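Local coordinates for extracellular solute-binding protein, family 1 (Bifidobacterium longum subsp. infantis ATCC 15697, PDB 3OMB), which probably captures a carbohydrate or related solute outside the cell for an ABC-type importer, and carries a bound magnesium ion, at residues Tyr465-Leu479 / Glu521-Thr534. Numbering follows the deposited sequence.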
loop_
_atom_site.group_PDB
_atom_site.type_symbol
_atom_site.label_atom_id
_atom_site.label_comp_id
_atom_site.label_asym_id
_atom_site.label_seq_id
_atom_site.Cartn_x
_atom_site.Cartn_y
_atom_site.Cartn_z
ATOM N N TYR A 465 -1.048 8.682 -9.042
ATOM C CA TYR A 465 -2.273 9.088 -9.727
ATOM C C TYR A 465 -2.392 8.528 -11.150
ATOM O O TYR A 465 -3.402 8.767 -11.821
ATOM C CB TYR A 465 -2.427 10.602 -9.729
ATOM C CG TYR A 465 -1.187 11.362 -10.083
ATOM C CD1 TYR A 465 -0.841 11.581 -11.417
ATOM C CD2 TYR A 465 -0.360 11.890 -9.077
ATOM C CE1 TYR A 465 0.298 12.315 -11.750
ATOM C CE2 TYR A 465 0.766 12.630 -9.391
ATOM C CZ TYR A 465 1.085 12.841 -10.731
ATOM O OH TYR A 465 2.211 13.551 -11.050
ATOM N N VAL A 466 -1.358 7.817 -11.609
ATOM C CA VAL A 466 -1.419 7.115 -12.884
ATOM C C VAL A 466 -1.724 5.653 -12.570
ATOM O O VAL A 466 -0.824 4.872 -12.218
ATOM C CB VAL A 466 -0.092 7.200 -13.674
ATOM C CG1 VAL A 466 -0.229 6.507 -15.007
ATOM C CG2 VAL A 466 0.365 8.654 -13.843
ATOM N N ASN A 467 -2.996 5.290 -12.680
ATOM C CA ASN A 467 -3.445 3.963 -12.283
ATOM C C ASN A 467 -4.662 3.538 -13.119
ATOM O O ASN A 467 -5.224 4.337 -13.875
ATOM C CB ASN A 467 -3.746 3.931 -10.775
ATOM C CG ASN A 467 -4.841 4.882 -10.402
ATOM O OD1 ASN A 467 -5.974 4.688 -10.793
ATOM N ND2 ASN A 467 -4.505 5.947 -9.689
HETATM N N MSE A 468 -5.059 2.279 -13.002
HETATM C CA MSE A 468 -5.997 1.727 -13.971
HETATM C C MSE A 468 -7.372 2.319 -13.768
HETATM O O MSE A 468 -8.199 2.386 -14.693
HETATM C CB MSE A 468 -6.010 0.215 -13.884
HETATM C CG MSE A 468 -4.666 -0.363 -14.303
HETATM SE SE MSE A 468 -4.756 -2.281 -14.545
HETATM C CE MSE A 468 -6.487 -2.336 -15.410
ATOM N N ASP A 469 -7.562 2.825 -12.561
ATOM C CA ASP A 469 -8.794 3.447 -12.142
ATOM C C ASP A 469 -8.974 4.866 -12.712
ATOM O O ASP A 469 -10.092 5.386 -12.734
ATOM C CB ASP A 469 -8.788 3.475 -10.619
ATOM C CG ASP A 469 -10.138 3.666 -10.045
ATOM O OD1 ASP A 469 -10.227 4.465 -9.084
ATOM O OD2 ASP A 469 -11.105 3.025 -10.541
ATOM N N ASN A 470 -7.878 5.463 -13.183
ATOM C CA ASN A 470 -7.869 6.787 -13.821
ATOM C C ASN A 470 -7.702 6.780 -15.363
ATOM O O ASN A 470 -7.231 7.764 -15.952
ATOM C CB ASN A 470 -6.750 7.637 -13.203
ATOM C CG ASN A 470 -7.269 8.972 -12.648
ATOM O OD1 ASN A 470 -8.448 9.304 -12.799
ATOM N ND2 ASN A 470 -6.382 9.739 -12.010
HETATM N N MSE A 471 -8.065 5.666 -15.989
HETATM C CA MSE A 471 -7.960 5.453 -17.440
HETATM C C MSE A 471 -9.345 5.296 -18.051
HETATM O O MSE A 471 -10.298 5.053 -17.320
HETATM C CB MSE A 471 -7.279 4.123 -17.703
HETATM C CG MSE A 471 -5.860 4.080 -17.394
HETATM SE SE MSE A 471 -5.162 2.328 -17.798
HETATM C CE MSE A 471 -3.394 2.824 -17.197
ATOM N N ASP A 472 -9.441 5.373 -19.381
ATOM C CA ASP A 472 -10.615 4.886 -20.127
ATOM C C ASP A 472 -10.906 3.412 -19.752
ATOM O O ASP A 472 -9.968 2.636 -19.563
ATOM C CB ASP A 472 -10.350 4.907 -21.649
ATOM C CG ASP A 472 -10.142 6.318 -22.223
ATOM O OD1 ASP A 472 -10.547 7.333 -21.595
ATOM O OD2 ASP A 472 -9.587 6.409 -23.350
ATOM N N PRO A 473 -12.193 3.016 -19.674
ATOM C CA PRO A 473 -12.502 1.597 -19.464
ATOM C C PRO A 473 -11.952 0.663 -20.547
ATOM O O PRO A 473 -11.608 -0.482 -20.247
ATOM C CB PRO A 473 -14.037 1.543 -19.459
ATOM C CG PRO A 473 -14.518 2.926 -19.656
ATOM C CD PRO A 473 -13.380 3.871 -19.474
ATOM N N SER A 474 -11.857 1.127 -21.785
ATOM C CA SER A 474 -11.316 0.262 -22.832
ATOM C C SER A 474 -9.824 0.001 -22.623
ATOM O O SER A 474 -9.330 -1.064 -22.972
ATOM C CB SER A 474 -11.566 0.834 -24.220
ATOM O OG SER A 474 -10.974 2.126 -24.307
ATOM N N ASP A 475 -9.103 0.970 -22.063
ATOM C CA ASP A 475 -7.684 0.777 -21.800
ATOM C C ASP A 475 -7.460 -0.121 -20.583
ATOM O O ASP A 475 -6.613 -1.001 -20.618
ATOM C CB ASP A 475 -6.948 2.115 -21.672
ATOM C CG ASP A 475 -6.498 2.669 -23.029
ATOM O OD1 ASP A 475 -6.620 1.942 -24.048
ATOM O OD2 ASP A 475 -5.993 3.818 -23.069
ATOM N N ALA A 476 -8.257 0.080 -19.539
ATOM C CA ALA A 476 -8.219 -0.755 -18.342
ATOM C C ALA A 476 -8.462 -2.232 -18.694
ATOM O O ALA A 476 -7.725 -3.116 -18.240
ATOM C CB ALA A 476 -9.237 -0.263 -17.303
ATOM N N THR A 477 -9.472 -2.457 -19.535
ATOM C CA THR A 477 -9.833 -3.768 -20.102
ATOM C C THR A 477 -8.681 -4.446 -20.854
ATOM O O THR A 477 -8.424 -5.630 -20.646
ATOM C CB THR A 477 -11.087 -3.619 -21.023
ATOM O OG1 THR A 477 -12.191 -3.157 -20.228
ATOM C CG2 THR A 477 -11.474 -4.926 -21.730
ATOM N N LYS A 478 -7.995 -3.714 -21.721
ATOM C CA LYS A 478 -6.777 -4.241 -22.350
ATOM C C LYS A 478 -5.721 -4.640 -21.330
ATOM O O LYS A 478 -5.110 -5.703 -21.445
ATOM C CB LYS A 478 -6.156 -3.217 -23.297
ATOM C CG LYS A 478 -6.623 -3.361 -24.712
ATOM C CD LYS A 478 -5.832 -2.407 -25.585
ATOM C CE LYS A 478 -6.703 -1.302 -26.141
ATOM N NZ LYS A 478 -6.924 -1.497 -27.618
ATOM N N LEU A 479 -5.497 -3.776 -20.351
ATOM C CA LEU A 479 -4.457 -4.030 -19.382
ATOM C C LEU A 479 -4.771 -5.256 -18.533
ATOM O O LEU A 479 -3.863 -6.068 -18.278
ATOM C CB LEU A 479 -4.189 -2.804 -18.516
ATOM C CG LEU A 479 -3.556 -1.580 -19.192
ATOM C CD1 LEU A 479 -3.463 -0.489 -18.165
ATOM C CD2 LEU A 479 -2.177 -1.885 -19.768
ATOM N N GLU A 521 2.435 -3.983 -25.594
ATOM C CA GLU A 521 1.200 -3.206 -25.683
ATOM C C GLU A 521 0.863 -2.542 -24.355
ATOM O O GLU A 521 0.529 -1.363 -24.322
ATOM C CB GLU A 521 0.038 -4.082 -26.140
ATOM C CG GLU A 521 -1.242 -3.301 -26.333
ATOM C CD GLU A 521 -2.391 -4.189 -26.717
ATOM O OE1 GLU A 521 -2.605 -5.227 -26.041
ATOM O OE2 GLU A 521 -3.081 -3.858 -27.700
ATOM N N SER A 522 0.964 -3.309 -23.269
ATOM C CA SER A 522 0.754 -2.790 -21.933
ATOM C C SER A 522 1.717 -1.663 -21.609
ATOM O O SER A 522 1.306 -0.601 -21.122
ATOM C CB SER A 522 0.856 -3.925 -20.895
ATOM O OG SER A 522 -0.226 -4.827 -21.077
ATOM N N THR A 523 2.995 -1.884 -21.877
ATOM C CA THR A 523 4.005 -0.839 -21.700
ATOM C C THR A 523 3.627 0.469 -22.423
ATOM O O THR A 523 3.689 1.555 -21.837
ATOM C CB THR A 523 5.367 -1.369 -22.150
ATOM O OG1 THR A 523 5.660 -2.525 -21.357
ATOM C CG2 THR A 523 6.478 -0.327 -21.886
ATOM N N LYS A 524 3.186 0.339 -23.670
ATOM C CA LYS A 524 2.786 1.486 -24.479
ATOM C C LYS A 524 1.547 2.195 -23.904
ATOM O O LYS A 524 1.484 3.431 -23.854
ATOM C CB LYS A 524 2.539 1.066 -25.929
ATOM C CG LYS A 524 2.072 2.245 -26.819
ATOM C CD LYS A 524 2.388 1.984 -28.282
ATOM C CE LYS A 524 1.597 0.812 -28.822
ATOM N NZ LYS A 524 1.792 0.726 -30.319
ATOM N N ILE A 525 0.593 1.414 -23.430
ATOM C CA ILE A 525 -0.579 1.988 -22.787
ATOM C C ILE A 525 -0.232 2.752 -21.497
ATOM O O ILE A 525 -0.656 3.900 -21.318
ATOM C CB ILE A 525 -1.682 0.915 -22.563
ATOM C CG1 ILE A 525 -2.272 0.513 -23.920
ATOM C CG2 ILE A 525 -2.716 1.433 -21.598
ATOM C CD1 ILE A 525 -3.094 -0.826 -23.915
ATOM N N TRP A 526 0.568 2.149 -20.624
ATOM C CA TRP A 526 1.064 2.881 -19.453
ATOM C C TRP A 526 1.856 4.134 -19.814
ATOM O O TRP A 526 1.689 5.179 -19.169
ATOM C CB TRP A 526 1.887 1.981 -18.560
ATOM C CG TRP A 526 1.074 1.035 -17.754
ATOM C CD1 TRP A 526 1.018 -0.327 -17.890
ATOM C CD2 TRP A 526 0.208 1.366 -16.677
ATOM N NE1 TRP A 526 0.167 -0.864 -16.961
ATOM C CE2 TRP A 526 -0.345 0.154 -16.197
ATOM C CE3 TRP A 526 -0.160 2.572 -16.061
ATOM C CZ2 TRP A 526 -1.248 0.113 -15.133
ATOM C CZ3 TRP A 526 -1.041 2.532 -14.987
ATOM C CH2 TRP A 526 -1.582 1.306 -14.539
ATOM N N GLN A 527 2.701 4.055 -20.839
ATOM C CA GLN A 527 3.414 5.254 -21.318
ATOM C C GLN A 527 2.451 6.382 -21.680
ATOM O O GLN A 527 2.719 7.555 -21.386
ATOM C CB GLN A 527 4.311 4.953 -22.522
ATOM C CG GLN A 527 5.161 6.182 -23.038
ATOM C CD GLN A 527 6.406 6.465 -22.161
ATOM O OE1 GLN A 527 7.292 5.618 -22.056
ATOM N NE2 GLN A 527 6.472 7.659 -21.541
ATOM N N LYS A 528 1.337 6.028 -22.319
ATOM C CA LYS A 528 0.399 7.027 -22.799
ATOM C C LYS A 528 -0.253 7.709 -21.609
ATOM O O LYS A 528 -0.336 8.927 -21.571
ATOM C CB LYS A 528 -0.676 6.394 -23.694
ATOM C CG LYS A 528 -1.813 7.378 -24.067
ATOM C CD LYS A 528 -2.884 6.764 -24.926
ATOM C CE LYS A 528 -3.750 5.770 -24.155
ATOM N NZ LYS A 528 -4.911 5.274 -25.012
ATOM N N TRP A 529 -0.718 6.919 -20.638
ATOM C CA TRP A 529 -1.348 7.515 -19.462
ATOM C C TRP A 529 -0.364 8.298 -18.585
ATOM O O TRP A 529 -0.708 9.379 -18.073
ATOM C CB TRP A 529 -2.153 6.480 -18.675
ATOM C CG TRP A 529 -3.346 6.106 -19.476
ATOM C CD1 TRP A 529 -3.514 4.972 -20.238
ATOM C CD2 TRP A 529 -4.510 6.904 -19.683
ATOM N NE1 TRP A 529 -4.729 5.009 -20.877
ATOM C CE2 TRP A 529 -5.358 6.185 -20.566
ATOM C CE3 TRP A 529 -4.935 8.145 -19.191
ATOM C CZ2 TRP A 529 -6.612 6.665 -20.964
ATOM C CZ3 TRP A 529 -6.178 8.637 -19.610
ATOM C CH2 TRP A 529 -7.003 7.896 -20.483
ATOM N N TYR A 530 0.848 7.758 -18.438
ATOM C CA TYR A 530 1.937 8.456 -17.762
ATOM C C TYR A 530 2.162 9.858 -18.375
ATOM O O TYR A 530 2.135 10.854 -17.653
ATOM C CB TYR A 530 3.199 7.580 -17.758
ATOM C CG TYR A 530 4.475 8.255 -17.336
ATOM C CD1 TYR A 530 5.340 8.780 -18.277
ATOM C CD2 TYR A 530 4.826 8.366 -15.993
ATOM C CE1 TYR A 530 6.527 9.412 -17.890
ATOM C CE2 TYR A 530 6.010 8.980 -15.604
ATOM C CZ TYR A 530 6.846 9.500 -16.555
ATOM O OH TYR A 530 8.020 10.109 -16.186
ATOM N N ASP A 531 2.308 9.922 -19.701
ATOM C CA ASP A 531 2.470 11.180 -20.430
ATOM C C ASP A 531 1.268 12.089 -20.295
ATOM O O ASP A 531 1.427 13.285 -20.113
ATOM C CB ASP A 531 2.702 10.920 -21.915
ATOM C CG ASP A 531 4.027 10.202 -22.197
ATOM O OD1 ASP A 531 4.884 10.075 -21.285
ATOM O OD2 ASP A 531 4.203 9.759 -23.348
ATOM N N THR A 532 0.068 11.532 -20.356
ATOM C CA THR A 532 -1.151 12.342 -20.225
ATOM C C THR A 532 -1.184 13.078 -18.883
ATOM O O THR A 532 -1.521 14.269 -18.817
ATOM C CB THR A 532 -2.413 11.453 -20.366
ATOM O OG1 THR A 532 -2.549 11.048 -21.737
ATOM C CG2 THR A 532 -3.721 12.167 -19.857
ATOM N N TYR A 533 -0.840 12.370 -17.814
ATOM C CA TYR A 533 -0.921 12.940 -16.466
ATOM C C TYR A 533 0.315 13.712 -15.992
ATOM O O TYR A 533 0.257 14.407 -14.996
ATOM C CB TYR A 533 -1.273 11.842 -15.467
ATOM C CG TYR A 533 -2.726 11.420 -15.555
ATOM C CD1 TYR A 533 -3.741 12.356 -15.387
ATOM C CD2 TYR A 533 -3.087 10.088 -15.786
ATOM C CE1 TYR A 533 -5.066 11.993 -15.443
ATOM C CE2 TYR A 533 -4.443 9.700 -15.844
ATOM C CZ TYR A 533 -5.421 10.668 -15.665
ATOM O OH TYR A 533 -6.767 10.355 -15.712
ATOM N N THR A 534 1.394 13.634 -16.756
ATOM C CA THR A 534 2.723 13.973 -16.304
ATOM C C THR A 534 3.438 14.963 -17.243
ATOM O O THR A 534 4.171 15.852 -16.770
ATOM C CB THR A 534 3.475 12.623 -16.128
ATOM O OG1 THR A 534 3.479 12.246 -14.748
ATOM C CG2 THR A 534 4.824 12.597 -16.669
HETATM O O HOH W 1 -4.151 -1.621 -28.313
HETATM O O HOH W 2 -0.998 -5.492 -18.508
#
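Selenomethionine Met471 reaches between the indoles of Trp526 and Trp529 and touches a face of each. Its CE lies over the six-membered ring of Trp526, 3.5 Å from the centroid, while its CG stands almost exactly on the normal of the Trp529 five-membered ring at 3.6 Å; SE makes an oblique Met-aromatic contact with Trp529 and a more distant one above the Trp526 face. The chain is extended beyond CG (chi3 -179°), which lets one side chain span the two rings. Leu479 CD1 shares the Trp526 face with CE, set off-centre, and Asn467 CA meets the edge of that indole. At the edge of Trp529, NE1 donates to Asp475 OD2 (2.8 Å, N-H...O 149°), arriving on the anti side of the carboxylate and tilted out of its plane. Lys528 NZ takes the syn lone pair of the same Asp475 OD2 at 2.7 Å in a salt bridge. Tyr533 presents a face to Tyr465 O, and its OH donates to a lone pair of Asn470 O in the carbonyl plane (2.6 Å). Asn470 ND2 bonds Tyr465 O almost straight, tying the loop together beside Tyr533.

Val466 CG2 packs on Tyr533 CB at 3.9 Å. Farther along, Leu479 CD2 rests on Ile525 CG2, and one water joins Lys478 NZ to Glu521 OE2, whose other oxygen binds Asn482. The short helical segments 473-479 and 521-534 run roughly antiparallel, at 146°, joining the start of helix 473-486 and its preceding loop to the C-terminal helix, away from the magnesium site. This helical region belongs to what is probably a two-lobed, AlgQ-like type 2 solute-binding fold. With two donors on one oxygen, Asp475 is probably stabilised as a carboxylate, and its N-H bond restrains rotation of the Trp529 indole, whose face carries Met471 CG.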